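Local coordinates for UPF0336 protein Rv0637 (Mycobacterium tuberculosis, PDB 5ZY8), which is the HadC subunit, a hot-dog-fold protein that probably acts in dehydrating (3R)-hydroxyacyl chains carried on acyl carrier protein, at residues P15-V20 with G100-A105. Sequence-based numbering, arbitrary orientation.
Sequences PDYFIV and GDKLWA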
# COMPACT_ATOMS: atom_id res chain seq x y z
N PRO C 15 11.17 13.08 -12.71
CA PRO C 15 12.29 12.38 -13.37
C PRO C 15 12.16 10.86 -13.40
O PRO C 15 13.08 10.19 -13.90
CB PRO C 15 13.49 12.81 -12.51
CG PRO C 15 12.91 13.08 -11.16
CD PRO C 15 11.53 13.62 -11.39
N ASP C 16 11.07 10.30 -12.90
CA ASP C 16 10.86 8.86 -12.86
C ASP C 16 9.53 8.52 -13.51
O ASP C 16 8.63 9.35 -13.58
CB ASP C 16 10.89 8.35 -11.41
CG ASP C 16 11.10 6.85 -11.31
OD1 ASP C 16 11.31 6.18 -12.35
OD2 ASP C 16 11.04 6.35 -10.16
N TYR C 17 9.42 7.29 -13.99
CA TYR C 17 8.13 6.78 -14.43
C TYR C 17 7.42 6.06 -13.28
O TYR C 17 8.00 5.77 -12.23
CB TYR C 17 8.30 5.87 -15.64
CG TYR C 17 9.20 4.68 -15.44
CD1 TYR C 17 8.71 3.50 -14.88
CD2 TYR C 17 10.53 4.72 -15.83
CE1 TYR C 17 9.52 2.41 -14.71
CE2 TYR C 17 11.35 3.63 -15.67
CZ TYR C 17 10.84 2.47 -15.11
OH TYR C 17 11.66 1.38 -14.94
N PHE C 18 6.14 5.76 -13.50
CA PHE C 18 5.29 5.15 -12.50
C PHE C 18 4.57 3.98 -13.15
O PHE C 18 3.90 4.15 -14.17
CB PHE C 18 4.30 6.18 -11.94
CG PHE C 18 3.30 5.64 -10.97
CD1 PHE C 18 2.13 5.02 -11.41
CD2 PHE C 18 3.49 5.79 -9.60
CE1 PHE C 18 1.19 4.54 -10.50
CE2 PHE C 18 2.55 5.31 -8.69
CZ PHE C 18 1.41 4.68 -9.14
N ILE C 19 4.71 2.78 -12.57
CA ILE C 19 3.99 1.61 -13.06
C ILE C 19 2.72 1.45 -12.25
O ILE C 19 2.76 1.38 -11.01
CB ILE C 19 4.84 0.33 -12.96
CG1 ILE C 19 6.11 0.44 -13.80
CG2 ILE C 19 4.01 -0.85 -13.45
CD1 ILE C 19 5.87 0.33 -15.28
N VAL C 20 1.58 1.38 -12.93
CA VAL C 20 0.32 1.15 -12.25
C VAL C 20 0.27 -0.34 -11.90
O VAL C 20 0.06 -1.18 -12.78
CB VAL C 20 -0.87 1.57 -13.11
CG1 VAL C 20 -2.16 1.34 -12.37
CG2 VAL C 20 -0.74 3.03 -13.50
N GLY C 100 -0.51 -2.31 -15.15
CA GLY C 100 0.56 -2.48 -16.10
C GLY C 100 0.93 -1.22 -16.87
O GLY C 100 1.97 -1.21 -17.52
N ASP C 101 0.11 -0.17 -16.81
CA ASP C 101 0.43 1.04 -17.56
C ASP C 101 1.66 1.74 -16.99
O ASP C 101 1.81 1.85 -15.77
CB ASP C 101 -0.75 2.02 -17.57
CG ASP C 101 -1.87 1.58 -18.47
OD1 ASP C 101 -2.94 2.24 -18.49
OD2 ASP C 101 -1.69 0.56 -19.18
N LYS C 102 2.51 2.23 -17.88
CA LYS C 102 3.67 3.04 -17.53
C LYS C 102 3.32 4.51 -17.77
O LYS C 102 2.94 4.88 -18.89
CB LYS C 102 4.88 2.61 -18.35
CG LYS C 102 6.22 3.14 -17.89
CD LYS C 102 7.28 2.87 -18.95
CE LYS C 102 8.68 2.95 -18.37
NZ LYS C 102 9.73 2.55 -19.34
N LEU C 103 3.44 5.33 -16.74
CA LEU C 103 2.98 6.71 -16.79
C LEU C 103 4.12 7.67 -16.49
O LEU C 103 4.94 7.42 -15.60
CB LEU C 103 1.85 6.93 -15.77
CG LEU C 103 0.59 6.08 -15.94
CD1 LEU C 103 -0.49 6.54 -14.98
CD2 LEU C 103 0.10 6.16 -17.37
N TRP C 104 4.15 8.78 -17.22
CA TRP C 104 5.08 9.87 -16.97
C TRP C 104 4.30 11.08 -16.50
O TRP C 104 3.32 11.48 -17.13
CB TRP C 104 5.90 10.22 -18.22
CG TRP C 104 6.77 9.10 -18.70
CD1 TRP C 104 6.43 8.13 -19.61
CD2 TRP C 104 8.12 8.83 -18.31
NE1 TRP C 104 7.49 7.27 -19.81
CE2 TRP C 104 8.54 7.68 -19.02
CE3 TRP C 104 9.01 9.45 -17.43
CZ2 TRP C 104 9.82 7.14 -18.87
CZ3 TRP C 104 10.28 8.92 -17.30
CH2 TRP C 104 10.67 7.77 -18.01
N ALA C 105 4.76 11.68 -15.41
CA ALA C 105 4.04 12.74 -14.75
C ALA C 105 4.73 14.08 -15.00
O ALA C 105 5.95 14.17 -15.14
CB ALA C 105 3.94 12.48 -13.25
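Lys102 lays its extended chain across the ring of Tyr17, with CE over the ring centre, 3.4 Å from Tyr17 CG. Its ammonium group stays over that same face, Lys102 NZ lying 4.2 Å from the ring centroid of Tyr17, so a CH-pi contact and a cation-pi interaction work together. Tyr17 also meets Trp104: its CB sits over the indole, 3.7 Å from the centroid of the six-membered ring, while the phenol turns an edge to that face in an offset edge-to-face pair with planes at 66°. A chi1 of 58°, which tucks CG between the backbone N and the carbonyl carbon, sets the phenol face against Lys102 with its edge toward Trp104. Ile19 closes the row, its CD1 against Lys102 CG. On the face of Phe18 and Leu103, Leu103 CD1 meets CG2 of Val20, just past the strand end, at 3.8 Å; the same CG2 lies at the edge of the Phe18 ring, in its plane.

The backbones of the two strands pair as an antiparallel ladder. Phe18 and Leu103 form a hydrogen-bonded pair, Phe18 N to Leu103 O and Leu103 N to Phe18 O, both 2.9 Å. Beyond it, Val20 N reaches Asp101 O at 2.9 Å, nearly straight at 173°, and Gly100 N gives a bond to Val20 O, so the pairing carries on past the strand ends.

Asp130 OD1 accepts a hydrogen bond from Trp104 NE1. In the second subunit, Arg22 and Arg26 form salt bridges with Asp16, Arg22 also donates to Tyr17 O, and Glu23 accepts from Ile19 N. Within the hot-dog fold, the contact joins the outermost strand of this chain's sheet, 11-19, to strand 102-113, whose other neighbour is strand 120-129; Phe18 and Ala105 pack against helix 61-74.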